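PDB 6SKI: putative type VI secretion protein from Escherichia coli, which probably acts as a phospholipase effector of the type VI secretion system, a hydrolase toxin loaded onto the VgrG spike. Local coordinates for residues V210-I221 against Y230-V238; A276-A284 against C420-A431. All blocks are in the same frame, centred on the assembly; numbering follows the deposited sequence.

Overall arrangement
Contact 1 (210-221 against 230-238) and contact 2 (276-284 against 420-431) illustrate how helices and connecting loops are fitted around a central sheet in an alpha/beta-hydrolase-like fold. Their centres lie about 23 Å apart, and they come in series along the chain, the first closing before the second opens. Contact 1 involves the helical connection between strands 184-195 and 237-243; contact 2 sets helix 416-431 against the next strand, 278-284. Strands 237-243 and 278-284 are parallel neighbours in the sheet, and the contacts meet there through the salt bridge between Glu237 and Lys277 and packing of Val238 on Ala276. Helix 416-431, from much later in the chain, thus packs against the same sheet.

Contact 1: residues V210-I221 against Y230-V238; sequences VMEQDPAIARAI and YDGKPSGEV
A beta-alpha-beta crossover turns back toward its sheet where Ser235, in the loop before strand 237-243, meets Asp214 at the start of helix 215-225. Ser235 OG donates a hydrogen bond to Asp214 O; the modelled 2.5 Å is too short to be taken literally. Asp214 is also the N-cap of that helix, its OD1 accepting from Ala216 N at 3.0 Å. Just before it, Gln213 closes helix 198-211 in a Schellman motif, and its side chain, bent at chi2, extends across the type I turn formed by Lys233 to Gly236. Pro234 O, inside this turn, accepts a hydrogen bond from Tyr230 OH at 2.8 Å; the hydroxyl lies in the carbonyl plane, on a lone pair, which ties the tyrosine to the turn. Ile221 CG2 lies over one face of the Tyr230 ring, toward its CE1-CZ side, in a CH-pi contact 3.6 Å from the centroid and 18° off the normal. The methyl reaches the ring because it stands anti to the isoleucine's backbone N, while CD1 packs 3.5 Å from Pro234 O. Ala218 CB fills in beside Pro234 CB at 4.1 Å. Deeper down, Val210 CG1 touches Val238 CG2 at 3.6 Å, and both valines also pack on strand 184-195, Val210 on Phe191 and Val238 on Val193. Helices 198-211 and 215-225 thus link the parallel neighbours 184-195 and 237-243, a beta-alpha-beta crossover as in the alpha/beta-hydrolase fold.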
loop_
_atom_site.group_PDB
_atom_site.type_symbol
_atom_site.label_atom_id
_atom_site.label_comp_id
_atom_site.label_asym_id
_atom_site.label_seq_id
_atom_site.Cartn_x
_atom_site.Cartn_y
_atom_site.Cartn_z
ATOM N N VAL A 210 -7.939 -15.424 -1.339
ATOM C CA VAL A 210 -9.291 -15.709 -0.881
ATOM C C VAL A 210 -10.081 -16.389 -1.987
ATOM O O VAL A 210 -10.926 -17.252 -1.728
ATOM C CB VAL A 210 -9.977 -14.420 -0.394
ATOM C CG1 VAL A 210 -11.419 -14.693 -0.022
ATOM C CG2 VAL A 210 -9.225 -13.841 0.781
ATOM N N MET A 211 -9.803 -16.032 -3.241
ATOM C CA MET A 211 -10.504 -16.661 -4.352
ATOM C C MET A 211 -10.055 -18.103 -4.533
ATOM O O MET A 211 -10.876 -18.983 -4.813
ATOM C CB MET A 211 -10.270 -15.861 -5.631
ATOM C CG MET A 211 -11.326 -16.050 -6.693
ATOM S SD MET A 211 -10.747 -15.460 -8.289
ATOM C CE MET A 211 -12.129 -15.905 -9.332
ATOM N N GLU A 212 -8.762 -18.359 -4.362
ATOM C CA GLU A 212 -8.214 -19.705 -4.409
ATOM C C GLU A 212 -8.516 -20.504 -3.153
ATOM O O GLU A 212 -8.137 -21.678 -3.083
ATOM C CB GLU A 212 -6.703 -19.637 -4.614
ATOM C CG GLU A 212 -6.293 -19.301 -6.029
ATOM C CD GLU A 212 -4.932 -18.646 -6.094
ATOM O OE1 GLU A 212 -4.653 -17.957 -7.097
ATOM O OE2 GLU A 212 -4.143 -18.814 -5.141
ATOM N N GLN A 213 -9.188 -19.900 -2.176
ATOM C CA GLN A 213 -9.490 -20.528 -0.894
ATOM C C GLN A 213 -8.223 -21.099 -0.265
ATOM O O GLN A 213 -8.093 -22.297 -0.016
ATOM C CB GLN A 213 -10.578 -21.588 -1.050
ATOM C CG GLN A 213 -11.908 -20.997 -1.466
ATOM C CD GLN A 213 -12.607 -20.304 -0.318
ATOM O OE1 GLN A 213 -13.104 -19.188 -0.458
ATOM N NE2 GLN A 213 -12.649 -20.964 0.829
ATOM N N ASP A 214 -7.276 -20.201 -0.028
ATOM C CA ASP A 214 -5.998 -20.580 0.550
ATOM C C ASP A 214 -6.217 -21.208 1.923
ATOM O O ASP A 214 -6.956 -20.649 2.744
ATOM C CB ASP A 214 -5.092 -19.357 0.664
ATOM C CG ASP A 214 -3.628 -19.722 0.754
ATOM O OD1 ASP A 214 -3.169 -20.089 1.853
ATOM O OD2 ASP A 214 -2.932 -19.636 -0.276
ATOM N N PRO A 215 -5.615 -22.365 2.205
ATOM C CA PRO A 215 -5.810 -22.981 3.523
ATOM C C PRO A 215 -5.231 -22.166 4.662
ATOM O O PRO A 215 -5.669 -22.333 5.805
ATOM C CB PRO A 215 -5.101 -24.331 3.368
ATOM C CG PRO A 215 -5.247 -24.612 1.904
ATOM C CD PRO A 215 -4.906 -23.284 1.302
ATOM N N ALA A 216 -4.255 -21.297 4.392
ATOM C CA ALA A 216 -3.715 -20.453 5.451
ATOM C C ALA A 216 -4.751 -19.463 5.956
ATOM O O ALA A 216 -4.756 -19.125 7.143
ATOM C CB ALA A 216 -2.472 -19.715 4.959
ATOM N N ILE A 217 -5.652 -19.010 5.082
ATOM C CA ILE A 217 -6.710 -18.106 5.518
ATOM C C ILE A 217 -7.670 -18.825 6.452
ATOM O O ILE A 217 -8.060 -18.289 7.494
ATOM C CB ILE A 217 -7.447 -17.517 4.305
ATOM C CG1 ILE A 217 -6.451 -16.996 3.278
ATOM C CG2 ILE A 217 -8.365 -16.396 4.746
ATOM C CD1 ILE A 217 -7.090 -16.489 2.031
ATOM N N ALA A 218 -8.083 -20.041 6.087
ATOM C CA ALA A 218 -8.958 -20.812 6.958
ATOM C C ALA A 218 -8.269 -21.132 8.275
ATOM O O ALA A 218 -8.899 -21.114 9.338
ATOM C CB ALA A 218 -9.402 -22.092 6.256
ATOM N N ARG A 219 -6.967 -21.421 8.224
ATOM C CA ARG A 219 -6.209 -21.664 9.445
ATOM C C ARG A 219 -6.189 -20.431 10.334
ATOM O O ARG A 219 -6.319 -20.539 11.556
ATOM C CB ARG A 219 -4.786 -22.089 9.097
ATOM C CG ARG A 219 -4.586 -23.582 9.000
ATOM C CD ARG A 219 -3.157 -23.894 8.632
ATOM N NE ARG A 219 -3.040 -24.318 7.244
ATOM C CZ ARG A 219 -2.082 -23.908 6.422
ATOM N NH1 ARG A 219 -1.164 -23.054 6.850
ATOM N NH2 ARG A 219 -2.047 -24.344 5.172
ATOM N N ALA A 220 -6.032 -19.248 9.739
ATOM C CA ALA A 220 -6.025 -18.022 10.526
ATOM C C ALA A 220 -7.396 -17.741 11.125
ATOM O O ALA A 220 -7.500 -17.314 12.281
ATOM C CB ALA A 220 -5.565 -16.849 9.662
ATOM N N ILE A 221 -8.460 -17.978 10.357
ATOM C CA ILE A 221 -9.809 -17.761 10.876
ATOM C C ILE A 221 -10.100 -18.724 12.017
ATOM O O ILE A 221 -10.738 -18.357 13.009
ATOM C CB ILE A 221 -10.851 -17.884 9.751
ATOM C CG1 ILE A 221 -10.555 -16.892 8.633
ATOM C CG2 ILE A 221 -12.241 -17.628 10.292
ATOM C CD1 ILE A 221 -11.398 -17.104 7.403
ATOM N N TYR A 230 -17.693 -21.558 12.058
ATOM C CA TYR A 230 -18.144 -20.466 11.209
ATOM C C TYR A 230 -18.619 -21.047 9.889
ATOM O O TYR A 230 -17.949 -21.905 9.308
ATOM C CB TYR A 230 -17.048 -19.419 10.977
ATOM C CG TYR A 230 -15.763 -19.930 10.369
ATOM C CD1 TYR A 230 -14.739 -20.411 11.166
ATOM C CD2 TYR A 230 -15.559 -19.889 8.999
ATOM C CE1 TYR A 230 -13.564 -20.861 10.617
ATOM C CE2 TYR A 230 -14.387 -20.336 8.443
ATOM C CZ TYR A 230 -13.393 -20.820 9.255
ATOM O OH TYR A 230 -12.220 -21.269 8.699
ATOM N N ASP A 231 -19.777 -20.590 9.428
ATOM C CA ASP A 231 -20.348 -21.085 8.190
ATOM C C ASP A 231 -19.719 -20.362 7.001
ATOM O O ASP A 231 -18.874 -19.477 7.152
ATOM C CB ASP A 231 -21.864 -20.917 8.211
ATOM C CG ASP A 231 -22.576 -21.964 7.391
ATOM O OD1 ASP A 231 -22.003 -23.053 7.192
ATOM O OD2 ASP A 231 -23.712 -21.703 6.948
ATOM N N GLY A 232 -20.127 -20.747 5.800
ATOM C CA GLY A 232 -19.600 -20.125 4.606
ATOM C C GLY A 232 -18.319 -20.776 4.140
ATOM O O GLY A 232 -17.864 -21.799 4.660
ATOM N N LYS A 233 -17.729 -20.166 3.119
ATOM C CA LYS A 233 -16.449 -20.630 2.610
ATOM C C LYS A 233 -15.409 -20.591 3.724
ATOM O O LYS A 233 -15.271 -19.563 4.399
ATOM C CB LYS A 233 -16.000 -19.768 1.434
ATOM C CG LYS A 233 -16.895 -19.880 0.216
ATOM C CD LYS A 233 -16.631 -18.758 -0.764
ATOM C CE LYS A 233 -17.611 -18.795 -1.921
ATOM N NZ LYS A 233 -19.019 -18.650 -1.463
ATOM N N PRO A 234 -14.664 -21.676 3.947
ATOM C CA PRO A 234 -13.749 -21.714 5.098
ATOM C C PRO A 234 -12.663 -20.656 5.061
ATOM O O PRO A 234 -12.152 -20.276 6.120
ATOM C CB PRO A 234 -13.169 -23.131 5.014
ATOM C CG PRO A 234 -13.255 -23.453 3.559
ATOM C CD PRO A 234 -14.605 -22.930 3.183
ATOM N N SER A 235 -12.292 -20.169 3.880
ATOM C CA SER A 235 -11.306 -19.107 3.755
ATOM C C SER A 235 -11.943 -17.744 3.548
ATOM O O SER A 235 -11.220 -16.753 3.408
ATOM C CB SER A 235 -10.344 -19.406 2.602
ATOM O OG SER A 235 -9.435 -20.433 2.950
ATOM N N GLY A 236 -13.263 -17.667 3.512
ATOM C CA GLY A 236 -13.950 -16.398 3.441
ATOM C C GLY A 236 -14.300 -15.999 2.025
ATOM O O GLY A 236 -14.113 -16.738 1.057
ATOM N N GLU A 237 -14.831 -14.784 1.921
ATOM C CA GLU A 237 -15.190 -14.176 0.652
ATOM C C GLU A 237 -14.817 -12.704 0.714
ATOM O O GLU A 237 -14.787 -12.109 1.791
ATOM C CB GLU A 237 -16.686 -14.367 0.366
ATOM C CG GLU A 237 -17.214 -13.649 -0.854
ATOM C CD GLU A 237 -18.583 -14.142 -1.263
ATOM O OE1 GLU A 237 -19.108 -15.056 -0.596
ATOM O OE2 GLU A 237 -19.135 -13.616 -2.252
ATOM N N VAL A 238 -14.511 -12.118 -0.438
ATOM C CA VAL A 238 -14.157 -10.705 -0.521
ATOM C C VAL A 238 -15.376 -9.936 -1.007
ATOM O O VAL A 238 -15.932 -10.246 -2.066
ATOM C CB VAL A 238 -12.952 -10.471 -1.443
ATOM C CG1 VAL A 238 -12.650 -8.990 -1.538
ATOM C CG2 VAL A 238 -11.743 -11.211 -0.925
#

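Contact 2: residues A276-A284 against C420-A431; sequences AKKVFQITA and CLRVMLDAAQEA
The Phe280 ring receives Met424 SD at its edge, in the ring plane and 5.1 Å from the centroid, a Met-aromatic contact. Ala427 CB and Val423 CG1 approach the same ring obliquely; the alanine methyl is 3.4 Å from Phe280 CD2, and the valine methyl lies 3.9 Å from Phe280 CE2. Arg466, from helix 452-466, adds a cation-pi interaction, so two helices contribute to the surroundings of this one aromatic. With CG anti to the backbone N (chi1 -174°), the phenyl group projects from strand 278-284 between the side chains of successive helical turns. Met424 serves two strand residues at once: bends at chi2 and chi3 carry its thioether past the phenyl edge, and CE ends 3.6 Å from Ile282 CG1. The isoleucine's other contacts come through CD1, which reaches Val423 CB at 4.1 Å and lies close to the backbone carbonyl of Cys420. Toward the other end of the strand, the aliphatic part of Lys278 rests against Ala431, CB to CB at 3.7 Å. Lys278 NZ approaches the backbone carbonyl of Glu430 but not its carboxylate, which forms a salt bridge with Arg466. Strand and helix run nearly antiparallel, at 175°, with their axes 8.9 Å apart. Helix 416-431 thereby lies along strand 278-284, flanked by helix 452-466 beside Phe280 and Asp426 and by helix 101-108 against Leu421 and Leu425, while Ala431 also touches Phe240 of the adjacent strand 237-243.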
loop_
_atom_site.group_PDB
_atom_site.type_symbol
_atom_site.label_atom_id
_atom_site.label_comp_id
_atom_site.label_asym_id
_atom_site.label_seq_id
_atom_site.Cartn_x
_atom_site.Cartn_y
_atom_site.Cartn_z
ATOM N N ALA A 276 -14.110 -10.724 -6.197
ATOM C CA ALA A 276 -14.815 -9.917 -5.212
ATOM C C ALA A 276 -16.164 -9.541 -5.798
ATOM O O ALA A 276 -16.396 -9.667 -7.001
ATOM C CB ALA A 276 -14.020 -8.668 -4.828
ATOM N N LYS A 277 -17.057 -9.079 -4.928
ATOM C CA LYS A 277 -18.376 -8.673 -5.397
ATOM C C LYS A 277 -18.321 -7.301 -6.054
ATOM O O LYS A 277 -18.947 -7.079 -7.096
ATOM C CB LYS A 277 -19.375 -8.702 -4.242
ATOM C CG LYS A 277 -19.423 -10.052 -3.547
ATOM C CD LYS A 277 -20.622 -10.186 -2.629
ATOM C CE LYS A 277 -20.259 -9.873 -1.188
ATOM N NZ LYS A 277 -19.600 -11.023 -0.510
ATOM N N LYS A 278 -17.571 -6.373 -5.469
ATOM C CA LYS A 278 -17.329 -5.066 -6.059
ATOM C C LYS A 278 -15.847 -4.747 -5.959
ATOM O O LYS A 278 -15.226 -4.967 -4.916
ATOM C CB LYS A 278 -18.144 -3.975 -5.364
ATOM C CG LYS A 278 -19.646 -4.185 -5.408
ATOM C CD LYS A 278 -20.175 -4.110 -6.822
ATOM C CE LYS A 278 -21.637 -3.720 -6.838
ATOM N NZ LYS A 278 -21.931 -2.677 -5.820
ATOM N N VAL A 279 -15.279 -4.242 -7.049
ATOM C CA VAL A 279 -13.885 -3.819 -7.093
ATOM C C VAL A 279 -13.844 -2.405 -7.649
ATOM O O VAL A 279 -14.529 -2.102 -8.631
ATOM C CB VAL A 279 -13.020 -4.763 -7.951
ATOM C CG1 VAL A 279 -11.585 -4.280 -7.997
ATOM C CG2 VAL A 279 -13.086 -6.180 -7.416
ATOM N N PHE A 280 -13.060 -1.538 -7.014
ATOM C CA PHE A 280 -12.891 -0.168 -7.474
ATOM C C PHE A 280 -11.433 0.232 -7.341
ATOM O O PHE A 280 -10.828 0.032 -6.286
ATOM C CB PHE A 280 -13.764 0.799 -6.675
ATOM C CG PHE A 280 -13.738 2.205 -7.191
ATOM C CD1 PHE A 280 -14.294 2.518 -8.415
ATOM C CD2 PHE A 280 -13.147 3.214 -6.456
ATOM C CE1 PHE A 280 -14.269 3.807 -8.886
ATOM C CE2 PHE A 280 -13.125 4.503 -6.925
ATOM C CZ PHE A 280 -13.684 4.799 -8.143
ATOM N N GLN A 281 -10.869 0.786 -8.409
ATOM C CA GLN A 281 -9.540 1.369 -8.369
ATOM C C GLN A 281 -9.590 2.829 -8.780
ATOM O O GLN A 281 -10.278 3.193 -9.737
ATOM C CB GLN A 281 -8.557 0.642 -9.279
ATOM C CG GLN A 281 -7.122 0.989 -8.956
ATOM C CD GLN A 281 -6.121 0.195 -9.750
ATOM O OE1 GLN A 281 -6.344 -0.120 -10.912
ATOM N NE2 GLN A 281 -5.000 -0.121 -9.127
ATOM N N ILE A 282 -8.856 3.656 -8.051
ATOM C CA ILE A 282 -8.533 5.006 -8.483
ATOM C C ILE A 282 -7.132 4.965 -9.071
ATOM O O ILE A 282 -6.315 4.129 -8.676
ATOM C CB ILE A 282 -8.638 6.015 -7.331
ATOM C CG1 ILE A 282 -9.916 5.768 -6.536
ATOM C CG2 ILE A 282 -8.664 7.426 -7.874
ATOM C CD1 ILE A 282 -10.088 6.678 -5.354
ATOM N N THR A 283 -6.878 5.802 -10.066
ATOM C CA THR A 283 -5.612 5.796 -10.780
ATOM C C THR A 283 -5.083 7.219 -10.861
ATOM O O THR A 283 -5.853 8.164 -11.043
ATOM C CB THR A 283 -5.794 5.186 -12.182
ATOM O OG1 THR A 283 -5.770 3.758 -12.084
ATOM C CG2 THR A 283 -4.712 5.648 -13.144
ATOM N N ALA A 284 -3.771 7.368 -10.706
ATOM C CA ALA A 284 -3.139 8.677 -10.786
ATOM C C ALA A 284 -2.931 9.058 -12.244
ATOM O O ALA A 284 -2.198 8.379 -12.969
ATOM C CB ALA A 284 -1.809 8.666 -10.042
ATOM N N CYS A 420 -9.754 11.980 -3.156
ATOM C CA CYS A 420 -9.632 10.576 -3.535
ATOM C C CYS A 420 -10.159 9.657 -2.439
ATOM O O CYS A 420 -10.770 8.621 -2.730
ATOM C CB CYS A 420 -8.177 10.261 -3.856
ATOM S SG CYS A 420 -7.558 11.202 -5.258
ATOM N N LEU A 421 -9.947 10.039 -1.179
ATOM C CA LEU A 421 -10.530 9.323 -0.054
ATOM C C LEU A 421 -12.045 9.294 -0.148
ATOM O O LEU A 421 -12.669 8.257 0.080
ATOM C CB LEU A 421 -10.103 9.988 1.249
ATOM C CG LEU A 421 -10.499 9.278 2.535
ATOM C CD1 LEU A 421 -9.884 7.900 2.604
ATOM C CD2 LEU A 421 -10.093 10.117 3.711
ATOM N N ARG A 422 -12.655 10.435 -0.455
ATOM C CA ARG A 422 -14.110 10.494 -0.523
ATOM C C ARG A 422 -14.643 9.673 -1.688
ATOM O O ARG A 422 -15.713 9.063 -1.589
ATOM C CB ARG A 422 -14.567 11.946 -0.610
ATOM C CG ARG A 422 -14.405 12.660 0.705
ATOM C CD ARG A 422 -14.334 14.152 0.558
ATOM N NE ARG A 422 -13.732 14.751 1.742
ATOM C CZ ARG A 422 -14.425 15.252 2.755
ATOM N NH1 ARG A 422 -15.749 15.222 2.732
ATOM N NH2 ARG A 422 -13.797 15.775 3.792
ATOM N N VAL A 423 -13.903 9.626 -2.795
ATOM C CA VAL A 423 -14.318 8.777 -3.909
ATOM C C VAL A 423 -14.264 7.304 -3.514
ATOM O O VAL A 423 -15.195 6.534 -3.796
ATOM C CB VAL A 423 -13.461 9.060 -5.152
ATOM C CG1 VAL A 423 -13.957 8.242 -6.321
ATOM C CG2 VAL A 423 -13.510 10.529 -5.495
ATOM N N MET A 424 -13.185 6.886 -2.850
ATOM C CA MET A 424 -13.108 5.498 -2.399
ATOM C C MET A 424 -14.171 5.192 -1.350
ATOM O O MET A 424 -14.709 4.080 -1.314
ATOM C CB MET A 424 -11.715 5.181 -1.864
ATOM C CG MET A 424 -11.473 3.696 -1.637
ATOM S SD MET A 424 -11.609 2.663 -3.106
ATOM C CE MET A 424 -10.197 3.204 -4.047
ATOM N N LEU A 425 -14.486 6.160 -0.491
ATOM C CA LEU A 425 -15.544 5.964 0.492
ATOM C C LEU A 425 -16.886 5.771 -0.189
ATOM O O LEU A 425 -17.680 4.923 0.224
ATOM C CB LEU A 425 -15.606 7.152 1.450
ATOM C CG LEU A 425 -14.524 7.295 2.515
ATOM C CD1 LEU A 425 -14.488 8.718 3.029
ATOM C CD2 LEU A 425 -14.774 6.335 3.646
ATOM N N ASP A 426 -17.155 6.548 -1.238
ATOM C CA ASP A 426 -18.403 6.387 -1.973
ATOM C C ASP A 426 -18.478 5.017 -2.627
ATOM O O ASP A 426 -19.517 4.348 -2.568
ATOM C CB ASP A 426 -18.533 7.493 -3.018
ATOM C CG ASP A 426 -19.892 7.511 -3.680
ATOM O OD1 ASP A 426 -20.897 7.271 -2.982
ATOM O OD2 ASP A 426 -19.954 7.766 -4.899
ATOM N N ALA A 427 -17.378 4.570 -3.235
ATOM C CA ALA A 427 -17.368 3.255 -3.867
ATOM C C ALA A 427 -17.607 2.151 -2.845
ATOM O O ALA A 427 -18.427 1.249 -3.063
ATOM C CB ALA A 427 -16.042 3.036 -4.589
ATOM N N ALA A 428 -16.905 2.213 -1.713
ATOM C CA ALA A 428 -17.048 1.177 -0.700
ATOM C C ALA A 428 -18.446 1.182 -0.097
ATOM O O ALA A 428 -19.035 0.119 0.123
ATOM C CB ALA A 428 -15.990 1.359 0.383
ATOM N N GLN A 429 -18.998 2.366 0.169
ATOM C CA GLN A 429 -20.346 2.452 0.713
ATOM C C GLN A 429 -21.379 1.935 -0.274
ATOM O O GLN A 429 -22.404 1.381 0.137
ATOM C CB GLN A 429 -20.647 3.894 1.110
ATOM C CG GLN A 429 -20.055 4.287 2.449
ATOM C CD GLN A 429 -19.931 5.786 2.616
ATOM O OE1 GLN A 429 -20.393 6.555 1.776
ATOM N NE2 GLN A 429 -19.298 6.209 3.702
ATOM N N GLU A 430 -21.140 2.111 -1.575
ATOM C CA GLU A 430 -21.992 1.454 -2.559
ATOM C C GLU A 430 -21.862 -0.058 -2.468
ATOM O O GLU A 430 -22.856 -0.781 -2.588
ATOM C CB GLU A 430 -21.650 1.928 -3.968
ATOM C CG GLU A 430 -22.414 3.151 -4.421
ATOM C CD GLU A 430 -22.102 3.520 -5.854
ATOM O OE1 GLU A 430 -22.251 4.706 -6.210
ATOM O OE2 GLU A 430 -21.699 2.625 -6.624
ATOM N N ALA A 431 -20.642 -0.555 -2.257
ATOM C CA ALA A 431 -20.440 -1.995 -2.155
ATOM C C ALA A 431 -21.071 -2.604 -0.912
ATOM O O ALA A 431 -21.152 -3.833 -0.824
ATOM C CB ALA A 431 -18.950 -2.320 -2.171
#